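Dot/Icm T4SS effector (Legionella pneumophila, PDB 6VVE) is an effector kinase, probably delivered into host cells by the Dot/Icm type IV secretion system, and is activated by host inositol hexakisphosphate. Local coordinates at residues G79-V84 against K94-R99; H127-L132 against Y144-N149. One frame throughout, in Å; residues are numbered along the deposited sequence.

Interaction 1. Residues G79-V84 against K94-R99; sequences GEQGTV and KVSRGR. With ADP (adenosine-5'-diphosphate), chain C.
Val84 and Lys94 lie side by side on the face turned to ADP. Val84 CG2 packs on Lys94 CG at 3.9 Å. The same Val84 CG2 meets ADP O4' of the sugar at 3.7 Å. Lys94 has CG anti to its backbone N (chi1 -178°) and is extended to its end. This carries NZ to the alpha phosphate, where Lys94 NZ binds ADP O1A at 2.8 Å. The same amine also forms a salt bridge with Asp207, near a manganese ion. Gly79 CA lies 3.1 Å from ADP O2B, so the loop backbone comes up against the beta phosphate.

The strand pairing holds these groups in place. Thr83 and Val95 face each other as an antiparallel hydrogen-bonded pair. Val95 N gives a nearly straight bond of 2.9 Å to Thr83 O, with an N-H...O angle of 172°. Thr83 N returns one of 3.1 Å to Val95 O. Gly82 with Ser96 and Val84 with Lys94 are the non-hydrogen-bonded pairs beside it. At Gly82 the strands run close, with its CA near Val95 O.

Just beyond the paired residues, Arg97 N binds Gln81 O at 3.0 Å from above the carbonyl plane. The Arg97 chain bends at chi3 and crosses the Gln81 side chain at about a right angle. Its NH1 makes a weak bond to Glu80 O. Ser96 OG accepts from Gly98 N at 3.2 Å, an ST turn that shapes the chain leaving the strand. These are features of the glycine-rich loop and phosphate-binding lysine of a protein kinase N-lobe.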
loop_
_atom_site.group_PDB
_atom_site.type_symbol
_atom_site.label_atom_id
_atom_site.label_comp_id
_atom_site.label_asym_id
_atom_site.label_seq_id
_atom_site.Cartn_x
_atom_site.Cartn_y
_atom_site.Cartn_z
ATOM N N GLY A 79 -12.987 -11.523 -4.990
ATOM C CA GLY A 79 -11.950 -12.290 -4.336
ATOM C C GLY A 79 -12.513 -13.232 -3.292
ATOM O O GLY A 79 -13.670 -13.651 -3.387
ATOM N N GLU A 80 -11.706 -13.572 -2.288
ATOM C CA GLU A 80 -12.182 -14.457 -1.233
ATOM C C GLU A 80 -13.116 -13.734 -0.271
ATOM O O GLU A 80 -14.092 -14.324 0.209
ATOM C CB GLU A 80 -10.996 -15.048 -0.464
ATOM C CG GLU A 80 -10.199 -16.088 -1.237
ATOM C CD GLU A 80 -11.003 -17.344 -1.520
ATOM O OE1 GLU A 80 -11.890 -17.682 -0.707
ATOM O OE2 GLU A 80 -10.754 -17.986 -2.563
ATOM N N GLN A 81 -12.850 -12.457 -0.000
ATOM C CA GLN A 81 -13.515 -11.741 1.078
ATOM C C GLN A 81 -14.412 -10.605 0.602
ATOM O O GLN A 81 -14.823 -9.774 1.421
ATOM C CB GLN A 81 -12.471 -11.191 2.057
ATOM C CG GLN A 81 -12.066 -12.158 3.156
ATOM C CD GLN A 81 -13.198 -12.436 4.130
ATOM O OE1 GLN A 81 -14.325 -11.973 3.942
ATOM N NE2 GLN A 81 -12.902 -13.192 5.181
ATOM N N GLY A 82 -14.738 -10.540 -0.682
ATOM C CA GLY A 82 -15.638 -9.491 -1.123
ATOM C C GLY A 82 -15.862 -9.516 -2.617
ATOM O O GLY A 82 -15.267 -10.313 -3.353
ATOM N N THR A 83 -16.756 -8.626 -3.050
ATOM C CA THR A 83 -17.061 -8.388 -4.453
ATOM C C THR A 83 -16.915 -6.898 -4.715
ATOM O O THR A 83 -17.351 -6.079 -3.903
ATOM C CB THR A 83 -18.477 -8.849 -4.809
ATOM O OG1 THR A 83 -18.631 -10.232 -4.462
ATOM C CG2 THR A 83 -18.741 -8.669 -6.299
ATOM N N VAL A 84 -16.307 -6.550 -5.846
ATOM C CA VAL A 84 -16.006 -5.163 -6.189
ATOM C C VAL A 84 -16.866 -4.757 -7.375
ATOM O O VAL A 84 -16.851 -5.421 -8.420
ATOM C CB VAL A 84 -14.513 -4.967 -6.501
ATOM C CG1 VAL A 84 -14.222 -3.511 -6.853
ATOM C CG2 VAL A 84 -13.666 -5.422 -5.319
ATOM N N LYS A 94 -16.517 -1.847 -2.950
ATOM C CA LYS A 94 -16.274 -3.206 -2.479
ATOM C C LYS A 94 -17.219 -3.546 -1.333
ATOM O O LYS A 94 -17.370 -2.763 -0.389
ATOM C CB LYS A 94 -14.819 -3.371 -2.030
ATOM C CG LYS A 94 -14.457 -4.769 -1.557
ATOM C CD LYS A 94 -12.943 -4.944 -1.492
ATOM C CE LYS A 94 -12.566 -6.294 -0.896
ATOM N NZ LYS A 94 -11.082 -6.493 -0.893
ATOM N N VAL A 95 -17.849 -4.711 -1.423
ATOM C CA VAL A 95 -18.737 -5.226 -0.387
ATOM C C VAL A 95 -18.040 -6.425 0.243
ATOM O O VAL A 95 -17.918 -7.485 -0.387
ATOM C CB VAL A 95 -20.110 -5.614 -0.953
ATOM C CG1 VAL A 95 -20.938 -6.336 0.101
ATOM C CG2 VAL A 95 -20.840 -4.384 -1.458
ATOM N N SER A 96 -17.586 -6.266 1.480
ATOM C CA SER A 96 -16.882 -7.336 2.166
ATOM C C SER A 96 -17.869 -8.316 2.796
ATOM O O SER A 96 -19.029 -7.992 3.061
ATOM C CB SER A 96 -15.958 -6.772 3.241
ATOM O OG SER A 96 -15.405 -7.808 4.028
ATOM N N ARG A 97 -17.384 -9.533 3.033
ATOM C CA ARG A 97 -18.183 -10.594 3.627
ATOM C C ARG A 97 -18.184 -10.560 5.151
ATOM O O ARG A 97 -18.839 -11.403 5.775
ATOM C CB ARG A 97 -17.677 -11.963 3.151
ATOM C CG ARG A 97 -18.030 -12.291 1.707
ATOM C CD ARG A 97 -17.458 -13.644 1.270
ATOM N NE ARG A 97 -17.855 -14.732 2.159
ATOM C CZ ARG A 97 -17.045 -15.329 3.033
ATOM N NH1 ARG A 97 -15.773 -14.958 3.142
ATOM N NH2 ARG A 97 -17.509 -16.308 3.796
ATOM N N GLY A 98 -17.473 -9.611 5.766
ATOM C CA GLY A 98 -17.385 -9.562 7.207
ATOM C C GLY A 98 -18.521 -8.788 7.856
ATOM O O GLY A 98 -19.224 -8.010 7.213
ATOM N N ARG A 99 -18.689 -9.021 9.158
ATOM C CA ARG A 99 -19.687 -8.327 9.969
ATOM C C ARG A 99 -18.973 -7.752 11.185
ATOM O O ARG A 99 -18.474 -8.503 12.029
ATOM C CB ARG A 99 -20.815 -9.264 10.389
ATOM C CG ARG A 99 -21.714 -8.715 11.492
ATOM C CD ARG A 99 -22.424 -7.431 11.070
ATOM N NE ARG A 99 -23.124 -6.800 12.192
ATOM C CZ ARG A 99 -23.920 -5.741 12.082
ATOM N NH1 ARG A 99 -24.131 -5.187 10.896
ATOM N NH2 ARG A 99 -24.509 -5.239 13.157
HETATM P PB ADP C . -8.558 -9.959 -3.472
HETATM O O1B ADP C . -7.067 -10.204 -3.598
HETATM O O2B ADP C . -9.369 -10.616 -4.558
HETATM O O3B ADP C . -9.114 -10.148 -2.071
HETATM P PA ADP C . -10.118 -7.638 -3.984
HETATM O O1A ADP C . -9.960 -6.250 -3.422
HETATM O O2A ADP C . -11.223 -8.525 -3.476
HETATM O O3A ADP C . -8.704 -8.372 -3.749
HETATM O "O5'" ADP C . -10.275 -7.478 -5.568
HETATM C "C5'" ADP C . -10.793 -8.518 -6.381
HETATM C "C4'" ADP C . -10.791 -8.076 -7.822
HETATM O "O4'" ADP C . -11.613 -6.909 -8.024
HETATM C "C3'" ADP C . -9.381 -7.717 -8.349
HETATM O "O3'" ADP C . -8.686 -8.812 -8.883
HETATM C "C2'" ADP C . -9.687 -6.644 -9.416
HETATM O "O2'" ADP C . -9.832 -7.246 -10.688
HETATM C "C1'" ADP C . -11.014 -6.008 -8.964
HETATM N N9 ADP C . -10.697 -4.711 -8.333
HETATM C C8 ADP C . -10.438 -4.528 -7.021
HETATM N N7 ADP C . -10.170 -3.221 -6.762
HETATM C C5 ADP C . -10.262 -2.560 -7.928
HETATM C C6 ADP C . -10.102 -1.159 -8.363
HETATM N N6 ADP C . -9.794 -0.205 -7.464
HETATM N N1 ADP C . -10.282 -0.870 -9.676
HETATM C C2 ADP C . -10.595 -1.828 -10.581
HETATM N N3 ADP C . -10.755 -3.120 -10.243
HETATM C C4 ADP C . -10.609 -3.541 -8.961
#

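Interaction 2. Residues H127-L132 against Y144-N149; sequences HFVLGL and YMPKIN. With ADP (adenosine-5'-diphosphate), chain C.
Val129 points its two methyl branches at different parts of segment 144-149. CG2 meets Ile148 CG2 at 4.0 Å, the two side chains reaching toward each other tip to tip. CG1, anti to the backbone N (chi1 176°), lies 4.0 Å from Met145 SE. Val129 and Met145, here selenomethionine, cross at about a right angle. The same CG1 also rests against Pro146 O and the proline ring.

Met145 starts toward segment 127-132, but its end turns to the nucleotide, where CE comes within 3.7 Å of ADP N7. Ile148 has CG1 between its backbone N and carbonyl carbon (chi1 60°), which sets CG1 beside ADP N1, while CG2 and CD1 both meet Val129 CG2.

The backbones pair at one end. Leu132 N binds Tyr144 O at 3.1 Å, and Tyr144 N binds Leu132 O at 2.9 Å. Gly131 CA lies close to Tyr144 O in a CA-H...O contact. The Tyr144 ring leads away, meets Trp52 edge-to-face and touches inositol hexakisphosphate.

At the other end the backbone of segment 144-149 reads the adenine. ADP N6 donates to Pro146 O at 3.1 Å, and Ile148 N donates to ADP N1 at 3.2 Å. This two-bond pattern, with Val129 and Met145 lining the pocket, is that of a protein kinase hinge.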
loop_
_atom_site.group_PDB
_atom_site.type_symbol
_atom_site.label_atom_id
_atom_site.label_comp_id
_atom_site.label_asym_id
_atom_site.label_seq_id
_atom_site.Cartn_x
_atom_site.Cartn_y
_atom_site.Cartn_z
ATOM N N HIS A 127 0.753 5.049 -6.083
ATOM C CA HIS A 127 1.037 3.623 -6.221
ATOM C C HIS A 127 0.142 2.744 -5.360
ATOM O O HIS A 127 0.231 1.516 -5.448
ATOM C CB HIS A 127 2.500 3.342 -5.868
ATOM C CG HIS A 127 3.482 3.899 -6.859
ATOM N ND1 HIS A 127 3.725 3.305 -8.081
ATOM C CD2 HIS A 127 4.291 4.985 -6.801
ATOM C CE1 HIS A 127 4.633 4.005 -8.736
ATOM N NE2 HIS A 127 4.990 5.032 -7.984
ATOM N N PHE A 128 -0.711 3.329 -4.532
ATOM C CA PHE A 128 -1.559 2.582 -3.616
ATOM C C PHE A 128 -2.991 3.085 -3.736
ATOM O O PHE A 128 -3.230 4.291 -3.852
ATOM C CB PHE A 128 -1.066 2.724 -2.172
ATOM C CG PHE A 128 0.383 2.371 -1.992
ATOM C CD1 PHE A 128 1.374 3.317 -2.233
ATOM C CD2 PHE A 128 0.761 1.098 -1.601
ATOM C CE1 PHE A 128 2.713 2.991 -2.079
ATOM C CE2 PHE A 128 2.096 0.772 -1.449
ATOM C CZ PHE A 128 3.075 1.724 -1.690
ATOM N N VAL A 129 -3.947 2.165 -3.711
ATOM C CA VAL A 129 -5.365 2.493 -3.912
ATOM C C VAL A 129 -6.010 2.366 -2.532
ATOM O O VAL A 129 -6.525 1.325 -2.141
ATOM C CB VAL A 129 -6.029 1.608 -4.948
ATOM C CG1 VAL A 129 -7.516 1.928 -5.032
ATOM C CG2 VAL A 129 -5.367 1.773 -6.296
ATOM N N LEU A 130 -6.059 3.485 -1.803
ATOM C CA LEU A 130 -6.756 3.528 -0.526
ATOM C C LEU A 130 -8.170 4.080 -0.723
ATOM O O LEU A 130 -8.540 4.558 -1.805
ATOM C CB LEU A 130 -5.981 4.372 0.486
ATOM C CG LEU A 130 -4.677 3.748 0.989
ATOM C CD1 LEU A 130 -3.902 4.722 1.876
ATOM C CD2 LEU A 130 -4.969 2.465 1.754
ATOM N N GLY A 131 -8.959 4.011 0.343
ATOM C CA GLY A 131 -10.351 4.412 0.267
ATOM C C GLY A 131 -10.938 4.477 1.653
ATOM O O GLY A 131 -10.214 4.453 2.646
ATOM N N LEU A 132 -12.268 4.557 1.713
ATOM C CA LEU A 132 -12.960 4.705 2.987
ATOM C C LEU A 132 -14.209 3.834 3.014
ATOM O O LEU A 132 -14.851 3.599 1.984
ATOM C CB LEU A 132 -13.354 6.165 3.247
ATOM C CG LEU A 132 -12.211 7.175 3.246
ATOM C CD1 LEU A 132 -12.766 8.600 3.294
ATOM C CD2 LEU A 132 -11.268 6.922 4.406
ATOM N N TYR A 144 -15.513 2.643 -0.667
ATOM C CA TYR A 144 -15.307 3.451 -1.861
ATOM C C TYR A 144 -13.814 3.611 -2.125
ATOM O O TYR A 144 -13.014 3.742 -1.192
ATOM C CB TYR A 144 -15.939 4.833 -1.713
ATOM C CG TYR A 144 -17.414 4.934 -2.039
ATOM C CD1 TYR A 144 -18.016 4.081 -2.958
ATOM C CD2 TYR A 144 -18.203 5.905 -1.437
ATOM C CE1 TYR A 144 -19.362 4.184 -3.262
ATOM C CE2 TYR A 144 -19.555 6.019 -1.735
ATOM C CZ TYR A 144 -20.127 5.155 -2.646
ATOM O OH TYR A 144 -21.465 5.268 -2.941
HETATM N N MSE A 145 -13.443 3.626 -3.402
HETATM C CA MSE A 145 -12.052 3.855 -3.799
HETATM C C MSE A 145 -11.954 4.197 -5.279
HETATM O O MSE A 145 -12.844 3.879 -6.042
HETATM C CB MSE A 145 -11.196 2.622 -3.498
HETATM C CG MSE A 145 -11.628 1.389 -4.272
HETATM SE SE MSE A 145 -10.606 -0.202 -3.799
HETATM C CE MSE A 145 -12.048 -1.514 -4.023
ATOM N N PRO A 146 -10.865 4.857 -5.672
ATOM C CA PRO A 146 -10.671 5.159 -7.096
ATOM C C PRO A 146 -10.669 3.882 -7.922
ATOM O O PRO A 146 -10.030 2.886 -7.562
ATOM C CB PRO A 146 -9.306 5.859 -7.141
ATOM C CG PRO A 146 -9.099 6.399 -5.734
ATOM C CD PRO A 146 -9.790 5.411 -4.820
ATOM N N LYS A 147 -11.403 3.913 -9.033
ATOM C CA LYS A 147 -11.387 2.803 -9.976
ATOM C C LYS A 147 -10.189 2.951 -10.906
ATOM O O LYS A 147 -10.014 3.998 -11.544
ATOM C CB LYS A 147 -12.682 2.753 -10.785
ATOM C CG LYS A 147 -12.576 1.910 -12.049
ATOM C CD LYS A 147 -13.936 1.627 -12.662
ATOM C CE LYS A 147 -13.807 0.777 -13.931
ATOM N NZ LYS A 147 -13.135 1.510 -15.047
ATOM N N ILE A 148 -9.376 1.902 -10.991
ATOM C CA ILE A 148 -8.220 1.881 -11.877
ATOM C C ILE A 148 -8.503 0.926 -13.030
ATOM O O ILE A 148 -9.410 0.089 -12.973
ATOM C CB ILE A 148 -6.931 1.483 -11.133
ATOM C CG1 ILE A 148 -7.069 0.084 -10.531
ATOM C CG2 ILE A 148 -6.625 2.506 -10.040
ATOM C CD1 ILE A 148 -5.871 -0.346 -9.704
ATOM N N ASN A 149 -7.713 1.066 -14.097
ATOM C CA ASN A 149 -7.910 0.323 -15.340
ATOM C C ASN A 149 -6.641 -0.459 -15.656
ATOM O O ASN A 149 -5.604 0.135 -15.978
ATOM C CB ASN A 149 -8.264 1.269 -16.484
ATOM C CG ASN A 149 -9.576 1.996 -16.252
ATOM O OD1 ASN A 149 -10.655 1.412 -16.386
ATOM N ND2 ASN A 149 -9.493 3.280 -15.913
HETATM P PB ADP C . -8.558 -9.959 -3.472
HETATM O O1B ADP C . -7.067 -10.204 -3.598
HETATM O O2B ADP C . -9.369 -10.616 -4.558
HETATM O O3B ADP C . -9.114 -10.148 -2.071
HETATM P PA ADP C . -10.118 -7.638 -3.984
HETATM O O1A ADP C . -9.960 -6.250 -3.422
HETATM O O2A ADP C . -11.223 -8.525 -3.476
HETATM O O3A ADP C . -8.704 -8.372 -3.749
HETATM O "O5'" ADP C . -10.275 -7.478 -5.568
HETATM C "C5'" ADP C . -10.793 -8.518 -6.381
HETATM C "C4'" ADP C . -10.791 -8.076 -7.822
HETATM O "O4'" ADP C . -11.613 -6.909 -8.024
HETATM C "C3'" ADP C . -9.381 -7.717 -8.349
HETATM O "O3'" ADP C . -8.686 -8.812 -8.883
HETATM C "C2'" ADP C . -9.687 -6.644 -9.416
HETATM O "O2'" ADP C . -9.832 -7.246 -10.688
HETATM C "C1'" ADP C . -11.014 -6.008 -8.964
HETATM N N9 ADP C . -10.697 -4.711 -8.333
HETATM C C8 ADP C . -10.438 -4.528 -7.021
HETATM N N7 ADP C . -10.170 -3.221 -6.762
HETATM C C5 ADP C . -10.262 -2.560 -7.928
HETATM C C6 ADP C . -10.102 -1.159 -8.363
HETATM N N6 ADP C . -9.794 -0.205 -7.464
HETATM N N1 ADP C . -10.282 -0.870 -9.676
HETATM C C2 ADP C . -10.595 -1.828 -10.581
HETATM N N3 ADP C . -10.755 -3.120 -10.243
HETATM C C4 ADP C . -10.609 -3.541 -8.961
#

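From the N terminus, interaction 1 comes first. It closes the short hairpin formed by strands 82-88 and 91-96. The chain then runs through helix 102-121 before interaction 2 begins. Interaction 2 closes a second loop, from the approach to strand 132-134 back to strand 142-146. The two lie in series and neither nests nor crosses. They meet in space because strands 91-96 and 142-146 are neighbours in one five-stranded antiparallel sheet. Met145 CE of interaction 2 packs on Lys94 CB at 3.9 Å. Both hold ADP: interaction 1 mainly along the phosphates and sugar, with Val84 also on the adenine; interaction 2 at the adenine.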